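Aminotransferase, class IV (PDB 4TVI) probably catalyses the pyridoxal-phosphate-dependent transfer of amino groups from leucine, isoleucine and valine to 2-oxoglutarate. Local coordinates at residues T217-M222 against I241-V246. Sequence-based numbering, arbitrary orientation.
Sequences TSNVFM and ITRQRV
Arg243 lays the aliphatic part of its side chain between Asn219 and Phe221, two residues on the same face of strand 219-224. Its CG sits 3.6 Å from Phe221 CZ, approaching the far end of the ring obliquely, while its CB lies 3.6 Å from Asn219 OD1 and its CD 3.8 Å from Asn219 CG. With CG anti to the backbone N (chi1 169°) and the chain extended as far as NE, the arginine crosses both strand side chains at about a right angle and carries its guanidinium past them to a salt bridge with Glu259. Asn219 and Phe221 both project CB to the helix side, and a common first torsion (chi1 -70° and -75°) sets each CG anti to the carbonyl carbon. Asn219 ND2 donates to Leu238 O, while OD1 faces a water 2.8 Å away, within hydrogen-bonding distance. That water accepts from Arg243 N at 2.9 Å. Ile241 N and Thr242 OG1 bond the phosphate of the PLP-modified lysine at position 180, which sits at the N-terminal end of helix 241-252, where the helix dipole probably helps to hold it. Through Arg243, which also touches Thr230 and Thr276, this helix rests on a buried face of the mixed sheet, where strand 219-224 runs antiparallel to both 227-231 and 272-277; helix 297-310 packs against Thr242 and Arg245.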
loop_
_atom_site.group_PDB
_atom_site.type_symbol
_atom_site.label_atom_id
_atom_site.label_comp_id
_atom_site.label_asym_id
_atom_site.label_seq_id
_atom_site.Cartn_x
_atom_site.Cartn_y
_atom_site.Cartn_z
ATOM N N THR A 217 2.532 -15.503 -0.261
ATOM C CA THR A 217 3.423 -15.072 -1.341
ATOM C C THR A 217 3.073 -15.625 -2.722
ATOM O O THR A 217 3.706 -15.251 -3.715
ATOM C CB THR A 217 4.878 -15.491 -1.067
ATOM O OG1 THR A 217 4.956 -16.924 -1.035
ATOM C CG2 THR A 217 5.382 -14.914 0.253
ATOM N N SER A 218 2.097 -16.526 -2.795
ATOM C CA SER A 218 1.890 -17.276 -4.032
ATOM C C SER A 218 0.578 -18.051 -4.077
ATOM O O SER A 218 0.020 -18.390 -3.037
ATOM C CB SER A 218 3.046 -18.252 -4.223
ATOM O OG SER A 218 3.116 -19.138 -3.115
ATOM N N ASN A 219 0.120 -18.367 -5.287
ATOM C CA ASN A 219 -1.044 -19.230 -5.465
ATOM C C ASN A 219 -0.779 -20.595 -4.864
ATOM O O ASN A 219 0.365 -21.043 -4.827
ATOM C CB ASN A 219 -1.402 -19.366 -6.945
ATOM C CG ASN A 219 -1.961 -18.088 -7.521
ATOM O OD1 ASN A 219 -1.427 -17.546 -8.485
ATOM N ND2 ASN A 219 -3.053 -17.598 -6.934
ATOM N N VAL A 220 -1.828 -21.249 -4.377
ATOM C CA VAL A 220 -1.662 -22.531 -3.705
ATOM C C VAL A 220 -2.473 -23.614 -4.409
ATOM O O VAL A 220 -3.528 -23.343 -4.989
ATOM C CB VAL A 220 -2.059 -22.440 -2.212
ATOM C CG1 VAL A 220 -3.572 -22.304 -2.050
ATOM C CG2 VAL A 220 -1.531 -23.642 -1.430
ATOM N N PHE A 221 -1.934 -24.829 -4.384
ATOM C CA PHE A 221 -2.568 -26.009 -4.954
ATOM C C PHE A 221 -2.526 -27.137 -3.946
ATOM O O PHE A 221 -1.650 -27.173 -3.085
ATOM C CB PHE A 221 -1.852 -26.471 -6.223
ATOM C CG PHE A 221 -2.102 -25.622 -7.439
ATOM C CD1 PHE A 221 -1.489 -24.386 -7.583
ATOM C CD2 PHE A 221 -2.899 -26.098 -8.473
ATOM C CE1 PHE A 221 -1.696 -23.619 -8.719
ATOM C CE2 PHE A 221 -3.117 -25.341 -9.609
ATOM C CZ PHE A 221 -2.509 -24.096 -9.736
ATOM N N MET A 222 -3.442 -28.084 -4.081
ATOM C CA MET A 222 -3.352 -29.319 -3.324
ATOM C C MET A 222 -3.715 -30.514 -4.191
ATOM O O MET A 222 -4.383 -30.379 -5.219
ATOM C CB MET A 222 -4.249 -29.264 -2.086
ATOM C CG MET A 222 -5.708 -28.965 -2.382
ATOM S SD MET A 222 -6.760 -29.237 -0.943
ATOM C CE MET A 222 -7.085 -30.994 -1.107
ATOM N N ILE A 241 -0.407 -16.026 -13.339
ATOM C CA ILE A 241 -0.080 -16.466 -14.687
ATOM C C ILE A 241 0.574 -17.846 -14.666
ATOM O O ILE A 241 0.313 -18.680 -15.538
ATOM C CB ILE A 241 0.841 -15.449 -15.382
ATOM C CG1 ILE A 241 0.058 -14.168 -15.676
ATOM C CG2 ILE A 241 1.414 -16.019 -16.673
ATOM C CD1 ILE A 241 0.908 -13.055 -16.157
ATOM N N THR A 242 1.415 -18.090 -13.662
ATOM C CA THR A 242 2.045 -19.398 -13.511
ATOM C C THR A 242 0.981 -20.436 -13.170
ATOM O O THR A 242 0.999 -21.551 -13.688
ATOM C CB THR A 242 3.123 -19.400 -12.416
ATOM O OG1 THR A 242 3.880 -18.184 -12.480
ATOM C CG2 THR A 242 4.055 -20.598 -12.590
ATOM N N ARG A 243 0.060 -20.041 -12.297
ATOM C CA ARG A 243 -1.082 -20.865 -11.897
ATOM C C ARG A 243 -1.883 -21.351 -13.101
ATOM O O ARG A 243 -2.144 -22.547 -13.238
ATOM C CB ARG A 243 -1.995 -20.072 -10.953
ATOM C CG ARG A 243 -3.352 -20.722 -10.674
ATOM C CD ARG A 243 -4.307 -19.712 -10.052
ATOM N NE ARG A 243 -5.586 -20.317 -9.709
ATOM C CZ ARG A 243 -6.582 -20.493 -10.567
ATOM N NH1 ARG A 243 -6.455 -20.093 -11.831
ATOM N NH2 ARG A 243 -7.704 -21.072 -10.161
ATOM N N GLN A 244 -2.252 -20.421 -13.977
ATOM C CA GLN A 244 -3.024 -20.746 -15.171
ATOM C C GLN A 244 -2.250 -21.679 -16.098
ATOM O O GLN A 244 -2.827 -22.580 -16.701
ATOM C CB GLN A 244 -3.405 -19.472 -15.926
ATOM C CG GLN A 244 -4.303 -18.518 -15.149
ATOM C CD GLN A 244 -4.451 -17.177 -15.842
ATOM O OE1 GLN A 244 -4.580 -17.104 -17.065
ATOM N NE2 GLN A 244 -4.411 -16.103 -15.062
ATOM N N ARG A 245 -0.945 -21.452 -16.214
ATOM C CA ARG A 245 -0.110 -22.271 -17.081
ATOM C C ARG A 245 -0.054 -23.706 -16.572
ATOM O O ARG A 245 -0.178 -24.650 -17.352
ATOM C CB ARG A 245 1.304 -21.690 -17.189
ATOM C CG ARG A 245 2.215 -22.473 -18.141
ATOM C CD ARG A 245 1.639 -22.492 -19.558
ATOM N NE ARG A 245 1.516 -21.142 -20.099
ATOM C CZ ARG A 245 0.947 -20.840 -21.261
ATOM N NH1 ARG A 245 0.435 -21.799 -22.026
ATOM N NH2 ARG A 245 0.893 -19.575 -21.659
ATOM N N VAL A 246 0.130 -23.860 -15.262
ATOM C CA VAL A 246 0.207 -25.178 -14.631
ATOM C C VAL A 246 -1.126 -25.938 -14.738
ATOM O O VAL A 246 -1.151 -27.145 -15.020
ATOM C CB VAL A 246 0.627 -25.053 -13.147
ATOM C CG1 VAL A 246 0.397 -26.363 -12.390
ATOM C CG2 VAL A 246 2.082 -24.609 -13.041
HETATM O O HOH W 1 0.802 -18.506 -9.912
#